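Local structure of D-alanyl-D-alanine carboxypeptidase (Enterococcus faecalis V583, 5ZHF) at residues Trp41-Ile52 against Gly136-Leu144; Ile73-Ala83 against Asn167-Arg175. The protein cleaves the terminal D-alanine from peptidoglycan pentapeptides ending in D-Ala-D-Ala, as a zinc carboxypeptidase linked to vancomycin resistance. All blocks are in the same frame, centred on the assembly; numbering follows the deposited sequence.

Contact 1: Trp41-Ile52 against Gly136-Leu144; sequences WSLILVNRQNPI and GTSEHQLGL. With ZN (zinc ion), chain C.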
# COMPACT_ATOMS: atom_id res chain seq x y z
N TRP A 41 -15.24 2.37 8.09
CA TRP A 41 -14.30 3.37 7.58
C TRP A 41 -13.00 2.73 7.05
O TRP A 41 -12.51 3.16 6.03
CB TRP A 41 -13.95 4.41 8.66
CG TRP A 41 -13.15 3.85 9.76
CD1 TRP A 41 -13.61 3.18 10.84
CD2 TRP A 41 -11.73 3.88 9.89
NE1 TRP A 41 -12.58 2.78 11.63
CE2 TRP A 41 -11.40 3.19 11.06
CE3 TRP A 41 -10.70 4.41 9.11
CZ2 TRP A 41 -10.08 3.03 11.51
CZ3 TRP A 41 -9.39 4.25 9.55
CH2 TRP A 41 -9.10 3.56 10.72
N SER A 42 -12.54 1.68 7.71
CA SER A 42 -11.20 1.10 7.40
C SER A 42 -11.28 0.13 6.23
O SER A 42 -10.25 -0.38 5.76
CB SER A 42 -10.59 0.43 8.63
OG SER A 42 -11.34 -0.69 9.09
N LEU A 43 -12.50 -0.14 5.76
CA LEU A 43 -12.71 -1.08 4.67
C LEU A 43 -13.02 -0.38 3.34
O LEU A 43 -13.38 -1.06 2.37
CB LEU A 43 -13.83 -2.06 5.03
CG LEU A 43 -13.49 -3.16 6.00
CD1 LEU A 43 -14.75 -4.00 6.24
CD2 LEU A 43 -12.35 -4.03 5.48
N ILE A 44 -12.84 0.94 3.28
CA ILE A 44 -13.05 1.67 2.06
C ILE A 44 -12.23 1.10 0.88
O ILE A 44 -11.05 0.80 1.04
CB ILE A 44 -12.81 3.19 2.24
CG1 ILE A 44 -13.27 3.94 0.98
CG2 ILE A 44 -11.36 3.51 2.61
CD1 ILE A 44 -13.28 5.46 1.13
N LEU A 45 -12.90 0.88 -0.24
CA LEU A 45 -12.27 0.34 -1.43
C LEU A 45 -11.84 1.45 -2.37
O LEU A 45 -12.67 2.24 -2.84
CB LEU A 45 -13.22 -0.63 -2.12
CG LEU A 45 -12.65 -1.38 -3.33
CD1 LEU A 45 -11.38 -2.15 -2.96
CD2 LEU A 45 -13.68 -2.32 -3.93
N VAL A 46 -10.52 1.54 -2.64
CA VAL A 46 -9.97 2.47 -3.61
C VAL A 46 -9.15 1.68 -4.62
O VAL A 46 -8.21 0.98 -4.27
CB VAL A 46 -9.11 3.58 -2.97
CG1 VAL A 46 -8.43 4.45 -4.02
CG2 VAL A 46 -9.99 4.44 -2.07
N ASN A 47 -9.53 1.80 -5.88
CA ASN A 47 -8.85 1.14 -6.98
C ASN A 47 -9.24 1.83 -8.27
O ASN A 47 -9.86 2.83 -8.21
CB ASN A 47 -9.07 -0.36 -7.03
CG ASN A 47 -10.50 -0.77 -7.30
OD1 ASN A 47 -11.32 -0.01 -7.73
ND2 ASN A 47 -10.77 -2.00 -7.05
N ARG A 48 -8.89 1.30 -9.42
CA ARG A 48 -9.29 1.94 -10.70
C ARG A 48 -10.81 2.08 -10.90
O ARG A 48 -11.27 2.95 -11.57
CB ARG A 48 -8.60 1.26 -11.85
CG ARG A 48 -7.12 1.12 -11.57
CD ARG A 48 -6.32 0.90 -12.82
NE ARG A 48 -6.44 -0.43 -13.39
CZ ARG A 48 -5.58 -1.41 -13.17
NH1 ARG A 48 -5.76 -2.61 -13.72
NH2 ARG A 48 -4.53 -1.18 -12.44
N GLN A 49 -11.58 1.19 -10.31
CA GLN A 49 -13.04 1.25 -10.40
C GLN A 49 -13.74 1.97 -9.23
O GLN A 49 -14.93 2.12 -9.20
CB GLN A 49 -13.60 -0.19 -10.52
CG GLN A 49 -13.18 -0.93 -11.78
CD GLN A 49 -11.69 -1.26 -11.84
OE1 GLN A 49 -11.01 -0.96 -12.77
NE2 GLN A 49 -11.22 -1.91 -10.82
N ASN A 50 -12.95 2.42 -8.26
CA ASN A 50 -13.43 3.00 -7.05
C ASN A 50 -12.53 4.19 -6.65
O ASN A 50 -11.66 4.03 -5.80
CB ASN A 50 -13.48 1.94 -5.95
CG ASN A 50 -14.52 0.86 -6.21
OD1 ASN A 50 -14.26 -0.14 -6.89
ND2 ASN A 50 -15.70 1.05 -5.67
N PRO A 51 -12.73 5.37 -7.26
CA PRO A 51 -11.95 6.54 -6.90
C PRO A 51 -12.20 6.99 -5.47
O PRO A 51 -13.26 6.68 -4.92
CB PRO A 51 -12.46 7.63 -7.86
CG PRO A 51 -13.17 6.91 -8.93
CD PRO A 51 -13.74 5.69 -8.29
N ILE A 52 -11.27 7.75 -4.92
CA ILE A 52 -11.49 8.37 -3.60
C ILE A 52 -12.66 9.33 -3.75
O ILE A 52 -12.69 10.09 -4.72
CB ILE A 52 -10.25 9.11 -3.08
CG1 ILE A 52 -9.20 8.06 -2.74
CG2 ILE A 52 -10.55 9.90 -1.82
CD1 ILE A 52 -7.92 8.63 -2.25
N GLY A 136 -6.28 9.97 -7.86
CA GLY A 136 -7.65 9.71 -7.44
C GLY A 136 -7.97 8.26 -7.19
O GLY A 136 -9.02 7.98 -6.62
N THR A 137 -7.09 7.34 -7.60
CA THR A 137 -7.33 5.92 -7.44
C THR A 137 -6.23 5.22 -6.66
O THR A 137 -6.21 4.00 -6.64
CB THR A 137 -7.51 5.22 -8.80
OG1 THR A 137 -6.30 5.26 -9.57
CG2 THR A 137 -8.61 5.90 -9.60
N SER A 138 -5.34 5.98 -5.99
CA SER A 138 -4.29 5.37 -5.16
C SER A 138 -4.74 5.31 -3.71
O SER A 138 -5.22 6.30 -3.17
CB SER A 138 -3.02 6.21 -5.17
OG SER A 138 -2.05 5.59 -4.33
N GLU A 139 -4.50 4.18 -3.06
CA GLU A 139 -4.67 4.09 -1.63
C GLU A 139 -3.77 5.07 -0.90
O GLU A 139 -4.05 5.41 0.24
CB GLU A 139 -4.36 2.70 -1.10
CG GLU A 139 -5.34 1.63 -1.50
CD GLU A 139 -5.08 0.33 -0.80
OE1 GLU A 139 -3.90 -0.00 -0.49
OE2 GLU A 139 -6.06 -0.39 -0.52
N HIS A 140 -2.67 5.49 -1.50
CA HIS A 140 -1.81 6.46 -0.83
C HIS A 140 -2.52 7.77 -0.57
O HIS A 140 -2.18 8.47 0.36
CB HIS A 140 -0.50 6.67 -1.55
CG HIS A 140 0.44 5.51 -1.43
ND1 HIS A 140 1.30 5.38 -0.36
CD2 HIS A 140 0.64 4.43 -2.21
CE1 HIS A 140 1.99 4.26 -0.49
NE2 HIS A 140 1.62 3.66 -1.60
N GLN A 141 -3.52 8.09 -1.37
CA GLN A 141 -4.27 9.31 -1.15
C GLN A 141 -5.32 9.19 -0.01
O GLN A 141 -5.94 10.19 0.36
CB GLN A 141 -4.91 9.74 -2.46
CG GLN A 141 -3.90 10.05 -3.54
CD GLN A 141 -4.55 10.37 -4.85
OE1 GLN A 141 -4.65 9.50 -5.73
NE2 GLN A 141 -5.06 11.61 -4.98
N LEU A 142 -5.50 8.00 0.54
CA LEU A 142 -6.32 7.83 1.74
C LEU A 142 -5.60 8.14 3.02
O LEU A 142 -6.24 8.47 4.03
CB LEU A 142 -6.83 6.40 1.87
CG LEU A 142 -7.79 5.89 0.80
CD1 LEU A 142 -7.90 4.37 0.85
CD2 LEU A 142 -9.14 6.56 1.00
N GLY A 143 -4.28 7.95 3.05
CA GLY A 143 -3.54 7.92 4.31
C GLY A 143 -3.57 6.57 4.99
O GLY A 143 -3.02 6.43 6.10
N LEU A 144 -4.17 5.55 4.36
CA LEU A 144 -4.30 4.21 4.93
C LEU A 144 -3.27 3.23 4.41
O LEU A 144 -3.25 2.09 4.87
CB LEU A 144 -5.71 3.64 4.65
CG LEU A 144 -6.84 4.44 5.33
CD1 LEU A 144 -8.18 3.78 5.07
CD2 LEU A 144 -6.60 4.56 6.82
ZN ZN C . 2.29 1.84 -2.41
O HOH W 1 -8.40 -0.24 -1.95
O HOH W 2 3.10 1.25 -4.39
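Behind the zinc site of this M15B peptidase, the loop Trp41-Ile52 lies along the outer side of Gly136-Leu144, and Val46 and Ile52 sit side by side against the two methyl branches of Leu142. Leu142 CD1 meets Val46 CG2 at 3.6 Å, where the two side chains run antiparallel alongside one another, while its CD2 branch faces Ile52 CG1 at 4.0 Å. With CG1 of Val46 anti to the backbone N (chi1 174°), that methyl lies against the backbone instead, 3.5 Å from Thr137 O. Ile52 runs extended to its CD1, which presses on Gln141 CB at 3.2 Å, a tight fit. The backbones are tied by Ile52 N, which donates to Gly136 O (2.8 Å), nearly along the C=O axis.

The inner segment is the one carrying His140 of the SxHxxGxAxD zinc motif: its NE2 binds the zinc ion at 2.1 Å, with Asp147, His193 and a water as the other ligands. Ser138, a substrate-binding residue, accepts from His140 N through OG in an ST turn. One water bridges Val46 N and Glu139 OE2; Glu139 also bonds through OE1 to His193 NE2, a second-shell bond that would orient this zinc ligand, and Arg176 and Arg195 probably stabilise its negative charge. Toward the far end, Leu144 CD2 touches the edge of the Trp41 ring at CZ3 (3.9 Å).

Contact 2: Ile73-Ala83 against Asn167-Arg175; sequences ISPYLQDLFDA and NSYRFGFIR
Phe171 lays one ring face against the backbone of helix 74-83, with Leu80 CA over its centre: CA stands 3.8 Å from the ring centroid and 11° off the normal, a CH-pi contact. CG of Phe171 is anti to the carbonyl carbon, which directs the ring along the helix, so that CD1 faces Asp79 CB and CZ reaches Ala83 CB at 3.4 Å. The opposite face carries Arg170 CB, offset toward the rim. Arg170 also brings a face of its guanidinium over Phe171 CE2, while NH2 donates to Asn167 OD1, which lies nearly in the guanidinium plane.

Phe173 approaches differently. Its ring comes in edge-on, CE1 lying 3.8 Å from Leu77 N and close to Tyr76 C, in the plane of the ring. At that same rim CZ meets Leu77 CD1 at 3.9 Å, and on the other side of CZ, CE2 faces Ile73 CD1. The helix thus packs beside the edge strand 173-175 of the four-stranded antiparallel sheet in the catalytic domain, the short axes 11.5 Å apart at 64°. From the neighbouring strand 193-196, Tyr196 meets Phe173 edge-to-face.

Leu80 bridges the two phenylalanine rings. CG anti to the backbone N (chi1 -178°) sends CD1 past Phe171 to Phe173 CD1, 4.0 Å away, and to Ser168 CA, while CB stays by the Phe171 ring. Ser168 fixes the turn between the phenylalanines: its O accepts from the N atoms of Phe171 and Phe173, which arrive from opposite faces of its plane, and its OG donates to Phe173 O (2.8 Å). Phe171 O, buried against Tyr76 CB at 3.4 Å, has no polar partner in the model.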
# COMPACT_ATOMS: atom_id res chain seq x y z
N ILE A 73 -4.49 5.21 12.06
CA ILE A 73 -3.65 4.00 11.93
C ILE A 73 -2.34 4.13 12.70
O ILE A 73 -1.62 3.16 12.83
CB ILE A 73 -3.36 3.59 10.44
CG1 ILE A 73 -2.21 4.41 9.82
CG2 ILE A 73 -4.61 3.68 9.60
CD1 ILE A 73 -1.91 4.02 8.38
N SER A 74 -2.08 5.30 13.27
CA SER A 74 -0.80 5.56 13.95
C SER A 74 -0.34 4.52 15.00
O SER A 74 0.77 4.00 14.92
CB SER A 74 -0.78 6.96 14.54
OG SER A 74 0.43 7.14 15.24
N PRO A 75 -1.18 4.20 16.01
CA PRO A 75 -0.73 3.22 17.01
C PRO A 75 -0.51 1.82 16.46
O PRO A 75 0.34 1.09 16.95
CB PRO A 75 -1.82 3.25 18.08
CG PRO A 75 -2.99 3.86 17.44
CD PRO A 75 -2.54 4.70 16.29
N TYR A 76 -1.27 1.45 15.42
CA TYR A 76 -1.16 0.14 14.82
C TYR A 76 0.14 0.03 14.02
O TYR A 76 0.82 -0.97 14.12
CB TYR A 76 -2.34 -0.12 13.91
CG TYR A 76 -3.64 -0.15 14.67
CD1 TYR A 76 -4.02 -1.27 15.38
CD2 TYR A 76 -4.48 0.97 14.69
CE1 TYR A 76 -5.21 -1.29 16.11
CE2 TYR A 76 -5.67 0.97 15.43
CZ TYR A 76 -6.03 -0.17 16.12
OH TYR A 76 -7.23 -0.19 16.83
N LEU A 77 0.47 1.09 13.28
CA LEU A 77 1.74 1.15 12.56
C LEU A 77 2.92 1.14 13.54
O LEU A 77 3.91 0.43 13.32
CB LEU A 77 1.78 2.39 11.67
CG LEU A 77 3.01 2.48 10.73
CD1 LEU A 77 3.02 1.31 9.77
CD2 LEU A 77 3.02 3.80 9.99
N GLN A 78 2.80 1.87 14.64
CA GLN A 78 3.85 1.87 15.68
C GLN A 78 4.01 0.48 16.27
O GLN A 78 5.13 -0.01 16.42
CB GLN A 78 3.55 2.91 16.77
CG GLN A 78 4.70 3.07 17.77
CD GLN A 78 5.97 3.65 17.15
OE1 GLN A 78 5.96 4.73 16.54
NE2 GLN A 78 7.09 2.92 17.29
N ASP A 79 2.89 -0.18 16.60
CA ASP A 79 2.97 -1.55 17.11
C ASP A 79 3.63 -2.50 16.13
O ASP A 79 4.43 -3.37 16.52
CB ASP A 79 1.60 -2.10 17.46
CG ASP A 79 0.98 -1.44 18.68
OD1 ASP A 79 1.66 -0.73 19.45
OD2 ASP A 79 -0.24 -1.65 18.85
N LEU A 80 3.31 -2.34 14.85
CA LEU A 80 3.90 -3.16 13.80
C LEU A 80 5.44 -2.96 13.76
O LEU A 80 6.19 -3.94 13.73
CB LEU A 80 3.28 -2.85 12.46
CG LEU A 80 3.80 -3.70 11.31
CD1 LEU A 80 2.73 -4.01 10.28
CD2 LEU A 80 5.01 -3.08 10.62
N PHE A 81 5.86 -1.71 13.75
CA PHE A 81 7.29 -1.40 13.68
C PHE A 81 8.03 -1.88 14.93
O PHE A 81 9.12 -2.48 14.83
CB PHE A 81 7.54 0.09 13.41
CG PHE A 81 7.58 0.44 11.95
CD1 PHE A 81 6.59 0.04 11.09
CD2 PHE A 81 8.63 1.17 11.42
CE1 PHE A 81 6.61 0.34 9.74
CE2 PHE A 81 8.66 1.49 10.07
CZ PHE A 81 7.68 1.06 9.23
N ASP A 82 7.41 -1.66 16.10
CA ASP A 82 7.97 -2.17 17.35
C ASP A 82 8.18 -3.68 17.32
O ASP A 82 9.22 -4.17 17.76
CB ASP A 82 7.06 -1.82 18.53
CG ASP A 82 7.09 -0.34 18.91
OD1 ASP A 82 7.91 0.44 18.39
OD2 ASP A 82 6.26 0.03 19.77
N ALA A 83 7.19 -4.43 16.79
CA ALA A 83 7.26 -5.89 16.71
C ALA A 83 8.32 -6.36 15.72
O ALA A 83 9.05 -7.32 16.00
CB ALA A 83 5.90 -6.47 16.29
N ASN A 167 3.42 -11.38 9.21
CA ASN A 167 3.03 -10.72 10.48
C ASN A 167 2.08 -9.52 10.43
O ASN A 167 1.53 -9.14 11.46
CB ASN A 167 4.28 -10.27 11.23
CG ASN A 167 5.14 -11.43 11.68
OD1 ASN A 167 4.87 -12.02 12.73
ND2 ASN A 167 6.16 -11.76 10.90
N SER A 168 1.96 -8.86 9.28
CA SER A 168 1.32 -7.56 9.25
C SER A 168 -0.13 -7.58 9.72
O SER A 168 -0.62 -6.59 10.28
CB SER A 168 1.35 -6.97 7.85
OG SER A 168 0.56 -7.72 6.94
N TYR A 169 -0.80 -8.69 9.43
CA TYR A 169 -2.25 -8.82 9.73
C TYR A 169 -2.55 -8.73 11.22
O TYR A 169 -3.60 -8.25 11.60
CB TYR A 169 -2.82 -10.13 9.15
CG TYR A 169 -2.34 -11.36 9.88
CD1 TYR A 169 -1.14 -11.98 9.52
CD2 TYR A 169 -3.07 -11.90 10.95
CE1 TYR A 169 -0.69 -13.10 10.20
CE2 TYR A 169 -2.63 -13.03 11.62
CZ TYR A 169 -1.43 -13.62 11.25
OH TYR A 169 -0.94 -14.76 11.92
N ARG A 170 -1.60 -9.14 12.05
CA ARG A 170 -1.74 -9.03 13.50
C ARG A 170 -1.90 -7.57 13.99
O ARG A 170 -2.38 -7.33 15.10
CB ARG A 170 -0.55 -9.73 14.19
CG ARG A 170 -0.46 -11.22 13.88
CD ARG A 170 0.50 -11.99 14.79
NE ARG A 170 1.89 -11.59 14.58
CZ ARG A 170 2.64 -10.85 15.42
NH1 ARG A 170 2.15 -10.40 16.56
NH2 ARG A 170 3.91 -10.57 15.10
N PHE A 171 -1.52 -6.61 13.15
CA PHE A 171 -1.58 -5.17 13.43
C PHE A 171 -2.56 -4.44 12.53
O PHE A 171 -2.63 -3.21 12.54
CB PHE A 171 -0.18 -4.57 13.31
CG PHE A 171 0.82 -5.34 14.08
CD1 PHE A 171 0.95 -5.13 15.44
CD2 PHE A 171 1.57 -6.34 13.48
CE1 PHE A 171 1.85 -5.90 16.20
CE2 PHE A 171 2.46 -7.09 14.23
CZ PHE A 171 2.61 -6.86 15.58
N GLY A 172 -3.36 -5.20 11.78
CA GLY A 172 -4.42 -4.63 10.97
C GLY A 172 -4.03 -4.26 9.55
O GLY A 172 -4.78 -3.59 8.87
N PHE A 173 -2.83 -4.66 9.10
CA PHE A 173 -2.39 -4.33 7.75
C PHE A 173 -2.34 -5.58 6.86
O PHE A 173 -1.96 -6.66 7.32
CB PHE A 173 -0.98 -3.71 7.78
CG PHE A 173 -0.91 -2.37 8.42
CD1 PHE A 173 -0.81 -2.25 9.79
CD2 PHE A 173 -0.91 -1.21 7.65
CE1 PHE A 173 -0.72 -1.00 10.38
CE2 PHE A 173 -0.83 0.05 8.22
CZ PHE A 173 -0.73 0.15 9.60
N ILE A 174 -2.70 -5.41 5.60
CA ILE A 174 -2.63 -6.48 4.61
C ILE A 174 -1.65 -6.17 3.49
O ILE A 174 -1.44 -4.99 3.12
CB ILE A 174 -4.02 -6.83 4.01
CG1 ILE A 174 -4.65 -5.61 3.30
CG2 ILE A 174 -4.93 -7.32 5.11
CD1 ILE A 174 -6.01 -5.88 2.67
N ARG A 175 -1.05 -7.25 2.97
CA ARG A 175 -0.26 -7.21 1.76
C ARG A 175 -1.26 -7.02 0.63
O ARG A 175 -1.94 -7.96 0.20
CB ARG A 175 0.55 -8.50 1.60
CG ARG A 175 1.49 -8.49 0.42
CD ARG A 175 2.16 -9.83 0.26
NE ARG A 175 3.07 -9.86 -0.88
CZ ARG A 175 3.97 -10.82 -1.09
NH1 ARG A 175 4.13 -11.82 -0.23
NH2 ARG A 175 4.76 -10.75 -2.16

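How the contacts relate
From the N terminus the chain lays down 41-52, forms the hairpin of strands 60-62 and 68-70, and enters helix 74-86. Strand 91-95 and helices 100-116 and 121-128 follow before 136-144 returns to the first loop and closes contact 1. Strand 145-150 and helix 157-167 then lead to 167-175, which closes contact 2 on helix 74-86. The segments alternate, so the two closures cross, each spanning 83 residues. Contact 1 ties the N-terminal loop to the zinc-binding loop; contact 2 ties helix 74-86 to the 3-10 turn and the edge strand that follows it. They touch where Leu144 CD2 packs on Ile73 CG2 at 3.5 Å, their centres being about 19 Å apart.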